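Local coordinates for protein jasmonate-induced oxygenase 2 (Arabidopsis thaliana, PDB 6LSV) that oxidises the defence hormone jasmonate to 12-hydroxyjasmonate, using iron, molecular oxygen and 2-oxoglutarate, at residues A[125-130]-A[336-341]; A[207-212]-A[293-298]; A[275-280]-A[322-327]. One frame throughout, in Å; residues are numbered along the deposited sequence.

Contact 1: A[125-130]-A[336-341]; sequences LGVEKG and IRTQGP. With JAA ({(1R,2R)-3-oxo-2-[(2Z)-pent-2-en-1-yl]cyclopentyl}acetic acid), chain D.
Gly-126 lies against Gly-340 with the two CA atoms 4.2 Å apart, a spacing possible because neither residue puts a side chain between the backbones. The motif is a helix C-terminus: Gly-340 N still bonds to Ile-336 O, but its positive phi (70°) turns the chain out of helix 334-339. At this tight end, Gly-340 CA approaches Leu-125 O and Gly-126 CA faces Arg-337 O at 3.4 Å, both as CA-H...O contacts. With its CG anti to the backbone N (chi1 180°), Leu-125 reaches over the last turn. Its CD1 lies 3.5 Å from Ile-336 O, while CD2 packs 4.0 Å from Ile-336 CD1 and 3.9 Å from C15 of the jasmonate. The other end is looser. There Val-127 N donates to Thr-338 O at 3.2 Å, arriving from above the carbonyl plane, and the two CG2 methyls graze. Glu-128 and Thr-338 lie on the exposed side, with Thr-338 OG1 turned back to Leu-334 O. Arg-337 points away from the loop, and its extended chain reaches the substrate carboxylate. Arg-333 also bonds to this ligand. Jasmonate O03 lies at the guanidinium edge, in its plane, 2.6 Å from Arg-337 NE, with a weak bond from NH2.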
loop_
_atom_site.group_PDB
_atom_site.type_symbol
_atom_site.label_atom_id
_atom_site.label_comp_id
_atom_site.label_asym_id
_atom_site.label_seq_id
_atom_site.Cartn_x
_atom_site.Cartn_y
_atom_site.Cartn_z
ATOM N N LEU A 125 -8.475 9.810 3.566
ATOM C CA LEU A 125 -9.061 8.671 2.873
ATOM C C LEU A 125 -10.374 8.344 3.566
ATOM O O LEU A 125 -10.390 8.051 4.766
ATOM C CB LEU A 125 -8.103 7.476 2.888
ATOM C CG LEU A 125 -8.486 6.148 2.234
ATOM C CD1 LEU A 125 -8.921 6.350 0.793
ATOM C CD2 LEU A 125 -7.303 5.190 2.303
ATOM N N GLY A 126 -11.471 8.419 2.823
ATOM C CA GLY A 126 -12.795 8.312 3.396
ATOM C C GLY A 126 -13.500 9.657 3.449
ATOM O O GLY A 126 -12.903 10.725 3.289
ATOM N N VAL A 127 -14.809 9.596 3.686
ATOM C CA VAL A 127 -15.644 10.781 3.531
ATOM C C VAL A 127 -16.547 11.001 4.740
ATOM O O VAL A 127 -17.567 11.691 4.633
ATOM C CB VAL A 127 -16.475 10.689 2.235
ATOM C CG1 VAL A 127 -15.562 10.711 1.022
ATOM C CG2 VAL A 127 -17.330 9.429 2.233
ATOM N N GLU A 128 -16.188 10.423 5.889
ATOM C CA GLU A 128 -16.918 10.681 7.125
ATOM C C GLU A 128 -16.524 12.052 7.675
ATOM O O GLU A 128 -15.332 12.378 7.756
ATOM C CB GLU A 128 -16.640 9.585 8.154
ATOM C CG GLU A 128 -17.797 9.300 9.137
ATOM C CD GLU A 128 -19.159 9.111 8.456
ATOM O OE1 GLU A 128 -19.863 10.110 8.172
ATOM O OE2 GLU A 128 -19.521 7.943 8.196
ATOM N N LYS A 129 -17.527 12.863 8.045
ATOM C CA LYS A 129 -17.248 14.264 8.360
ATOM C C LYS A 129 -16.539 14.443 9.697
ATOM O O LYS A 129 -15.720 15.356 9.841
ATOM C CB LYS A 129 -18.528 15.088 8.356
ATOM C CG LYS A 129 -18.236 16.587 8.340
ATOM C CD LYS A 129 -19.379 17.436 8.848
ATOM C CE LYS A 129 -18.905 18.472 9.863
ATOM N NZ LYS A 129 -19.959 18.768 10.876
ATOM N N GLY A 130 -16.849 13.630 10.693
ATOM C CA GLY A 130 -16.133 13.855 11.930
ATOM C C GLY A 130 -14.916 12.989 12.134
ATOM O O GLY A 130 -14.276 13.081 13.186
ATOM N N ILE A 336 -12.805 1.050 1.469
ATOM C CA ILE A 336 -11.791 1.947 2.017
ATOM C C ILE A 336 -11.927 3.347 1.427
ATOM O O ILE A 336 -11.512 4.332 2.049
ATOM C CB ILE A 336 -10.378 1.375 1.800
ATOM C CG1 ILE A 336 -9.444 1.834 2.923
ATOM C CG2 ILE A 336 -9.827 1.783 0.434
ATOM C CD1 ILE A 336 -8.021 1.325 2.789
ATOM N N ARG A 337 -12.512 3.469 0.233
ATOM C CA ARG A 337 -12.707 4.798 -0.334
ATOM C C ARG A 337 -13.774 5.575 0.424
ATOM O O ARG A 337 -13.698 6.806 0.511
ATOM C CB ARG A 337 -13.069 4.695 -1.815
ATOM C CG ARG A 337 -11.863 4.594 -2.725
ATOM C CD ARG A 337 -12.234 4.021 -4.077
ATOM N NE ARG A 337 -11.070 3.900 -4.946
ATOM C CZ ARG A 337 -10.910 4.566 -6.085
ATOM N NH1 ARG A 337 -11.847 5.409 -6.504
ATOM N NH2 ARG A 337 -9.815 4.384 -6.809
ATOM N N THR A 338 -14.761 4.880 0.988
ATOM C CA THR A 338 -15.825 5.531 1.739
ATOM C C THR A 338 -15.521 5.638 3.228
ATOM O O THR A 338 -15.889 6.639 3.854
ATOM C CB THR A 338 -17.145 4.775 1.541
ATOM O OG1 THR A 338 -17.257 4.353 0.175
ATOM C CG2 THR A 338 -18.334 5.660 1.895
ATOM N N GLN A 339 -14.851 4.637 3.808
ATOM C CA GLN A 339 -14.600 4.599 5.242
ATOM C C GLN A 339 -13.167 4.918 5.641
ATOM O O GLN A 339 -12.923 5.199 6.819
ATOM C CB GLN A 339 -14.946 3.213 5.808
ATOM C CG GLN A 339 -16.398 2.825 5.700
ATOM C CD GLN A 339 -16.696 1.532 6.436
ATOM O OE1 GLN A 339 -15.833 0.662 6.559
ATOM N NE2 GLN A 339 -17.922 1.400 6.935
ATOM N N GLY A 340 -12.218 4.864 4.710
ATOM C CA GLY A 340 -10.822 4.963 5.060
ATOM C C GLY A 340 -10.344 3.731 5.802
ATOM O O GLY A 340 -11.042 2.712 5.878
ATOM N N PRO A 341 -9.133 3.801 6.367
ATOM C CA PRO A 341 -8.566 2.640 7.068
ATOM C C PRO A 341 -9.453 2.103 8.180
ATOM O O PRO A 341 -9.816 2.831 9.108
ATOM C CB PRO A 341 -7.248 3.186 7.632
ATOM C CG PRO A 341 -6.878 4.282 6.699
ATOM C CD PRO A 341 -8.176 4.917 6.284
HETATM O O01 JAA D . -5.196 6.088 -1.566
HETATM O O02 JAA D . -7.259 1.307 -5.223
HETATM O O03 JAA D . -9.197 2.148 -4.710
HETATM C C04 JAA D . -6.678 3.509 -3.169
HETATM C C05 JAA D . -6.185 4.098 -1.736
HETATM C C06 JAA D . -7.542 4.655 -3.760
HETATM C C07 JAA D . -7.232 5.787 -3.031
HETATM C C08 JAA D . -6.033 5.364 -1.993
HETATM C C09 JAA D . -4.809 3.445 -1.275
HETATM C C10 JAA D . -7.460 2.322 -3.027
HETATM C C11 JAA D . -5.073 2.161 -0.486
HETATM C C12 JAA D . -8.002 1.902 -4.397
HETATM C C13 JAA D . -4.491 1.926 0.675
HETATM C C14 JAA D . -3.525 2.932 1.296
HETATM C C15 JAA D . -3.955 3.235 2.731
#

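Contact 2: A[207-212]-A[293-298]; sequences LRVNYY and ERVSLA. With AKG (2-oxoglutaric acid), chain C; JAA ({(1R,2R)-3-oxo-2-[(2Z)-pent-2-en-1-yl]cyclopentyl}acetic acid), chain D.
Tyr-212 and Arg-294 meet as a hydrogen-bonded antiparallel pair, and the tyrosine side chain can be traced outward past its partner. Its CB packs 4.0 Å from Arg-294 CB. CG stands anti to the carbonyl carbon (chi1 -49°), which brings CD2 and CE2 to the arginine: CD2 touches Arg-294 CB, and CE2 lies 3.5 Å from Arg-294 NH1 and closer still to O4 of 2-oxoglutarate, which CZ also approaches. Ring and guanidinium planes are 35° apart, so this is an oblique crossing and not a flat stack. At the tip, OH makes a weak hydrogen bond of 2.9 Å to O4. The same carboxylate meets the arginine edge, with NH1 bonded to O4 at 2.9 Å and NH2 to O3 at 2.8 Å; Ser-296 OG lies within weak bonding distance of both oxygens. Arg-294 and Ser-296 form the RxS motif of 2-oxoglutarate dioxygenases, set in the double-stranded beta-helix core where strands 204-212 and 294-302 run antiparallel, their local axes at 165°. At the far end of the cosubstrate, Asn-210 ND2 donates to O2 at 2.8 Å. Its OD1 accepts from Arg-208 NE, which would fix the amide's rotation, although the modelled separation is too short to take literally. Arg-208 NH1 continues to the jasmonate ketone, O01, at 3.0 Å. On the opposite sheet face, Val-209 and Leu-297 lie side by side beneath helix 87-102. Nearby, Tyr-211 OH donates to Glu-293 OE1 from above the carboxylate plane; OE1 also bonds to His-102, and OE2 forms a salt bridge with Arg-98.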
loop_
_atom_site.group_PDB
_atom_site.type_symbol
_atom_site.label_atom_id
_atom_site.label_comp_id
_atom_site.label_asym_id
_atom_site.label_seq_id
_atom_site.Cartn_x
_atom_site.Cartn_y
_atom_site.Cartn_z
ATOM N N LEU A 207 -0.181 3.791 -7.977
ATOM C CA LEU A 207 0.914 4.228 -7.130
ATOM C C LEU A 207 0.380 5.241 -6.134
ATOM O O LEU A 207 -0.328 6.178 -6.515
ATOM C CB LEU A 207 2.040 4.843 -7.970
ATOM C CG LEU A 207 3.237 5.379 -7.187
ATOM C CD1 LEU A 207 3.998 4.232 -6.538
ATOM C CD2 LEU A 207 4.153 6.209 -8.084
ATOM N N ARG A 208 0.699 5.038 -4.860
ATOM C CA ARG A 208 0.404 6.011 -3.819
ATOM C C ARG A 208 1.687 6.282 -3.052
ATOM O O ARG A 208 2.299 5.353 -2.517
ATOM C CB ARG A 208 -0.695 5.528 -2.868
ATOM C CG ARG A 208 -0.628 6.222 -1.515
ATOM C CD ARG A 208 -1.947 6.229 -0.777
ATOM N NE ARG A 208 -1.771 6.701 0.595
ATOM C CZ ARG A 208 -2.748 7.190 1.351
ATOM N NH1 ARG A 208 -3.981 7.275 0.871
ATOM N NH2 ARG A 208 -2.492 7.596 2.588
ATOM N N VAL A 209 2.092 7.547 -3.010
ATOM C CA VAL A 209 3.285 7.979 -2.293
ATOM C C VAL A 209 2.835 8.721 -1.045
ATOM O O VAL A 209 1.980 9.610 -1.124
ATOM C CB VAL A 209 4.184 8.866 -3.171
ATOM C CG1 VAL A 209 5.499 9.145 -2.465
ATOM C CG2 VAL A 209 4.420 8.201 -4.522
ATOM N N ASN A 210 3.405 8.357 0.099
ATOM C CA ASN A 210 2.967 8.858 1.395
ATOM C C ASN A 210 4.033 9.763 1.998
ATOM O O ASN A 210 5.217 9.410 2.022
ATOM C CB ASN A 210 2.660 7.702 2.347
ATOM C CG ASN A 210 1.574 6.787 1.823
ATOM O OD1 ASN A 210 0.495 7.241 1.443
ATOM N ND2 ASN A 210 1.856 5.489 1.795
ATOM N N TYR A 211 3.606 10.922 2.493
ATOM C CA TYR A 211 4.490 11.895 3.123
ATOM C C TYR A 211 4.075 12.045 4.577
ATOM O O TYR A 211 2.939 12.436 4.861
ATOM C CB TYR A 211 4.428 13.243 2.401
ATOM C CG TYR A 211 5.384 14.275 2.957
ATOM C CD1 TYR A 211 6.684 13.929 3.304
ATOM C CD2 TYR A 211 4.987 15.596 3.139
ATOM C CE1 TYR A 211 7.563 14.865 3.813
ATOM C CE2 TYR A 211 5.862 16.541 3.650
ATOM C CZ TYR A 211 7.148 16.168 3.983
ATOM O OH TYR A 211 8.027 17.096 4.491
ATOM N N TYR A 212 4.995 11.737 5.493
ATOM C CA TYR A 212 4.749 11.820 6.931
ATOM C C TYR A 212 5.612 12.926 7.522
ATOM O O TYR A 212 6.763 12.680 7.911
ATOM C CB TYR A 212 5.044 10.478 7.608
ATOM C CG TYR A 212 4.397 9.298 6.919
ATOM C CD1 TYR A 212 3.074 8.959 7.178
ATOM C CD2 TYR A 212 5.103 8.532 6.000
ATOM C CE1 TYR A 212 2.474 7.887 6.546
ATOM C CE2 TYR A 212 4.511 7.458 5.362
ATOM C CZ TYR A 212 3.196 7.140 5.641
ATOM O OH TYR A 212 2.601 6.072 5.011
ATOM N N GLU A 293 10.967 13.424 9.087
ATOM C CA GLU A 293 9.866 13.059 8.218
ATOM C C GLU A 293 10.107 11.665 7.653
ATOM O O GLU A 293 11.102 11.006 7.965
ATOM C CB GLU A 293 9.727 14.095 7.101
ATOM C CG GLU A 293 11.073 14.487 6.497
ATOM C CD GLU A 293 10.946 15.103 5.118
ATOM O OE1 GLU A 293 10.500 16.266 5.028
ATOM O OE2 GLU A 293 11.298 14.427 4.126
ATOM N N ARG A 294 9.185 11.218 6.806
ATOM C CA ARG A 294 9.315 9.955 6.098
ATOM C C ARG A 294 8.694 10.106 4.721
ATOM O O ARG A 294 7.791 10.921 4.517
ATOM C CB ARG A 294 8.640 8.791 6.849
ATOM C CG ARG A 294 9.445 8.228 8.014
ATOM C CD ARG A 294 8.814 6.963 8.610
ATOM N NE ARG A 294 9.117 5.753 7.847
ATOM C CZ ARG A 294 8.252 5.121 7.057
ATOM N NH1 ARG A 294 7.012 5.577 6.918
ATOM N NH2 ARG A 294 8.628 4.029 6.402
ATOM N N VAL A 295 9.192 9.316 3.773
ATOM C CA VAL A 295 8.615 9.228 2.438
ATOM C C VAL A 295 8.620 7.761 2.036
ATOM O O VAL A 295 9.683 7.129 2.002
ATOM C CB VAL A 295 9.385 10.069 1.403
ATOM C CG1 VAL A 295 9.079 9.581 -0.003
ATOM C CG2 VAL A 295 9.038 11.543 1.549
ATOM N N SER A 296 7.444 7.218 1.735
ATOM C CA SER A 296 7.320 5.825 1.334
ATOM C C SER A 296 6.482 5.722 0.071
ATOM O O SER A 296 5.570 6.521 -0.159
ATOM C CB SER A 296 6.709 4.972 2.448
ATOM O OG SER A 296 7.304 5.280 3.696
ATOM N N LEU A 297 6.803 4.722 -0.745
ATOM C CA LEU A 297 6.181 4.524 -2.047
ATOM C C LEU A 297 5.445 3.192 -2.042
ATOM O O LEU A 297 6.057 2.140 -1.824
ATOM C CB LEU A 297 7.225 4.563 -3.166
ATOM C CG LEU A 297 7.756 5.923 -3.635
ATOM C CD1 LEU A 297 8.608 6.612 -2.578
ATOM C CD2 LEU A 297 8.544 5.759 -4.922
ATOM N N ALA A 298 4.138 3.240 -2.282
ATOM C CA ALA A 298 3.284 2.058 -2.276
ATOM C C ALA A 298 2.807 1.798 -3.699
ATOM O O ALA A 298 1.981 2.546 -4.232
ATOM C CB ALA A 298 2.103 2.240 -1.325
HETATM C C1 AKG C . 0.847 2.183 2.460
HETATM O O1 AKG C . 0.651 1.086 1.881
HETATM O O2 AKG C . 0.294 3.224 2.010
HETATM C C2 AKG C . 1.730 2.229 3.712
HETATM O O5 AKG C . 1.394 1.613 4.668
HETATM C C3 AKG C . 3.031 3.042 3.766
HETATM C C4 AKG C . 4.068 2.280 4.596
HETATM C C5 AKG C . 5.198 3.205 5.051
HETATM O O3 AKG C . 6.359 2.758 5.248
HETATM O O4 AKG C . 4.960 4.425 5.233
HETATM O O01 JAA D . -5.196 6.088 -1.566
HETATM O O02 JAA D . -7.259 1.307 -5.223
HETATM O O03 JAA D . -9.197 2.148 -4.710
HETATM C C04 JAA D . -6.678 3.509 -3.169
HETATM C C05 JAA D . -6.185 4.098 -1.736
HETATM C C06 JAA D . -7.542 4.655 -3.760
HETATM C C07 JAA D . -7.232 5.787 -3.031
HETATM C C08 JAA D . -6.033 5.364 -1.993
HETATM C C09 JAA D . -4.809 3.445 -1.275
HETATM C C10 JAA D . -7.460 2.322 -3.027
HETATM C C11 JAA D . -5.073 2.161 -0.486
HETATM C C12 JAA D . -8.002 1.902 -4.397
HETATM C C13 JAA D . -4.491 1.926 0.675
HETATM C C14 JAA D . -3.525 2.932 1.296
HETATM C C15 JAA D . -3.955 3.235 2.731
#

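Contact 3: A[275-280]-A[322-327]; sequences SNSTYK and PLYPPM
Tyr-324 OH is held by two groups: it donates to Ser-277 OG, modelled at 2.5 Å, too short to be taken at face value, and is bonded by Gln-272 NE2 from helix 269-274. Ser-277 OG lies at the edge of the tyrosine ring, in its plane. The second tether across the contact starts from Asn-276. Its CG is anti to the backbone N (chi1 -157°), carrying the amide across to the 322-327 segment, where OD1 accepts from Leu-323 N at 2.8 Å. The N-H...O angle is 154°, and the donor sits in the carbonyl plane on a lone pair. Asn-276 ND2 bonds to Pro-321 O, so both ends of the amide are engaged with the same approaching loop, which should fix its rotation. Beyond the bonds the packing is slight: Leu-323 crosses Asn-276 at about a right angle, its CD1 lying near the polar Asn-276 O and 3.9 Å from Ser-277 CB. Within 275-280, Ser-275 O accepts from both Thr-278 N and Thr-278 OG1. The presenting structure is a Schellman motif ending helix 269-274, with Asn-276 at C-prime (phi 47°), overlapped by a type I' beta turn from Ser-275 to Thr-278.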
loop_
_atom_site.group_PDB
_atom_site.type_symbol
_atom_site.label_atom_id
_atom_site.label_comp_id
_atom_site.label_asym_id
_atom_site.label_seq_id
_atom_site.Cartn_x
_atom_site.Cartn_y
_atom_site.Cartn_z
ATOM N N SER A 275 -6.653 -16.998 -2.554
ATOM C CA SER A 275 -6.055 -18.147 -1.892
ATOM C C SER A 275 -6.999 -18.812 -0.897
ATOM O O SER A 275 -6.548 -19.663 -0.125
ATOM C CB SER A 275 -4.760 -17.734 -1.185
ATOM O OG SER A 275 -5.017 -16.890 -0.075
ATOM N N ASN A 276 -8.285 -18.446 -0.905
ATOM C CA ASN A 276 -9.264 -18.934 0.071
ATOM C C ASN A 276 -8.714 -18.845 1.492
ATOM O O ASN A 276 -8.863 -19.767 2.298
ATOM C CB ASN A 276 -9.710 -20.365 -0.251
ATOM C CG ASN A 276 -11.075 -20.701 0.345
ATOM O OD1 ASN A 276 -11.895 -19.817 0.592
ATOM N ND2 ASN A 276 -11.319 -21.985 0.580
ATOM N N SER A 277 -8.050 -17.725 1.785
ATOM C CA SER A 277 -7.435 -17.393 3.070
ATOM C C SER A 277 -6.200 -18.228 3.393
ATOM O O SER A 277 -5.735 -18.202 4.538
ATOM C CB SER A 277 -8.428 -17.503 4.234
ATOM O OG SER A 277 -9.036 -16.252 4.511
ATOM N N THR A 278 -5.644 -18.965 2.429
ATOM C CA THR A 278 -4.362 -19.619 2.677
ATOM C C THR A 278 -3.252 -18.587 2.827
ATOM O O THR A 278 -2.404 -18.693 3.722
ATOM C CB THR A 278 -4.029 -20.605 1.557
ATOM O OG1 THR A 278 -5.128 -21.506 1.367
ATOM C CG2 THR A 278 -2.781 -21.400 1.913
ATOM N N TYR A 279 -3.238 -17.585 1.952
ATOM C CA TYR A 279 -2.419 -16.401 2.149
ATOM C C TYR A 279 -3.229 -15.367 2.919
ATOM O O TYR A 279 -4.426 -15.193 2.675
ATOM C CB TYR A 279 -1.966 -15.815 0.811
ATOM C CG TYR A 279 -1.040 -16.704 0.013
ATOM C CD1 TYR A 279 -0.281 -17.688 0.628
ATOM C CD2 TYR A 279 -0.925 -16.554 -1.362
ATOM C CE1 TYR A 279 0.566 -18.497 -0.103
ATOM C CE2 TYR A 279 -0.079 -17.356 -2.101
ATOM C CZ TYR A 279 0.662 -18.326 -1.466
ATOM O OH TYR A 279 1.501 -19.130 -2.201
ATOM N N LYS A 280 -2.577 -14.692 3.857
ATOM C CA LYS A 280 -3.215 -13.652 4.649
ATOM C C LYS A 280 -2.679 -12.293 4.233
ATOM O O LYS A 280 -1.484 -12.145 3.967
ATOM C CB LYS A 280 -2.976 -13.873 6.144
ATOM C CG LYS A 280 -3.579 -15.165 6.669
ATOM C CD LYS A 280 -5.091 -15.184 6.482
ATOM C CE LYS A 280 -5.700 -16.416 7.123
ATOM N NZ LYS A 280 -4.926 -16.849 8.320
ATOM N N PRO A 322 -15.379 -22.481 -0.154
ATOM C CA PRO A 322 -14.976 -21.095 -0.436
ATOM C C PRO A 322 -15.486 -20.154 0.646
ATOM O O PRO A 322 -16.672 -20.159 0.984
ATOM C CB PRO A 322 -15.622 -20.810 -1.795
ATOM C CG PRO A 322 -16.805 -21.734 -1.839
ATOM C CD PRO A 322 -16.341 -22.985 -1.151
ATOM N N LEU A 323 -14.576 -19.344 1.187
ATOM C CA LEU A 323 -14.869 -18.519 2.351
ATOM C C LEU A 323 -15.402 -17.132 2.008
ATOM O O LEU A 323 -15.814 -16.407 2.921
ATOM C CB LEU A 323 -13.617 -18.377 3.219
ATOM C CG LEU A 323 -13.172 -19.629 3.974
ATOM C CD1 LEU A 323 -11.676 -19.587 4.256
ATOM C CD2 LEU A 323 -13.958 -19.784 5.266
ATOM N N TYR A 324 -15.411 -16.742 0.731
ATOM C CA TYR A 324 -15.872 -15.414 0.335
ATOM C C TYR A 324 -16.734 -15.499 -0.918
ATOM O O TYR A 324 -16.421 -16.267 -1.838
ATOM C CB TYR A 324 -14.701 -14.454 0.064
ATOM C CG TYR A 324 -13.617 -14.429 1.122
ATOM C CD1 TYR A 324 -12.572 -15.343 1.094
ATOM C CD2 TYR A 324 -13.626 -13.475 2.132
ATOM C CE1 TYR A 324 -11.572 -15.319 2.051
ATOM C CE2 TYR A 324 -12.627 -13.442 3.092
ATOM C CZ TYR A 324 -11.605 -14.369 3.048
ATOM O OH TYR A 324 -10.611 -14.344 3.999
ATOM N N PRO A 325 -17.810 -14.721 -0.985
ATOM C CA PRO A 325 -18.606 -14.648 -2.213
ATOM C C PRO A 325 -17.881 -13.845 -3.278
ATOM O O PRO A 325 -16.914 -13.129 -2.976
ATOM C CB PRO A 325 -19.887 -13.937 -1.756
ATOM C CG PRO A 325 -19.457 -13.130 -0.580
ATOM C CD PRO A 325 -18.432 -13.971 0.118
ATOM N N PRO A 326 -18.313 -13.935 -4.537
ATOM C CA PRO A 326 -17.647 -13.165 -5.594
ATOM C C PRO A 326 -17.949 -11.677 -5.488
ATOM O O PRO A 326 -19.065 -11.270 -5.156
ATOM C CB PRO A 326 -18.227 -13.759 -6.883
ATOM C CG PRO A 326 -19.540 -14.352 -6.463
ATOM C CD PRO A 326 -19.305 -14.877 -5.083
ATOM N N MET A 327 -16.934 -10.864 -5.782
ATOM C CA MET A 327 -17.081 -9.413 -5.786
ATOM C C MET A 327 -15.951 -8.815 -6.606
ATOM O O MET A 327 -14.785 -9.168 -6.405
ATOM C CB MET A 327 -17.069 -8.846 -4.358
ATOM C CG MET A 327 -17.226 -7.331 -4.286
ATOM S SD MET A 327 -17.131 -6.670 -2.605
ATOM C CE MET A 327 -18.851 -6.693 -2.114
#

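How the contacts relate
From the N terminus, the chain first passes the loop 125-130, between strands 120-122 and 137-144, and returns to it at 336-341. Contact 1 thereby closes a loop of 205 intervening residues that holds both other contacts. Next comes 207-212, paired with 293-298 in contact 2 across 80 residues. Segment 275-280 comes before 293-298 and its partner 322-327 after it, so contact 3, closing a loop of 41 residues, crosses contact 2. Contact 2 joins two strands of the main sheet, contact 1 ties a loop to the C-terminal end of helix 334-339, and contact 3 links two peripheral loops. Contacts 1 and 2 both reach jasmonate and touch at Leu-125 CD2 and Arg-208 NH1; contact 3 stands apart.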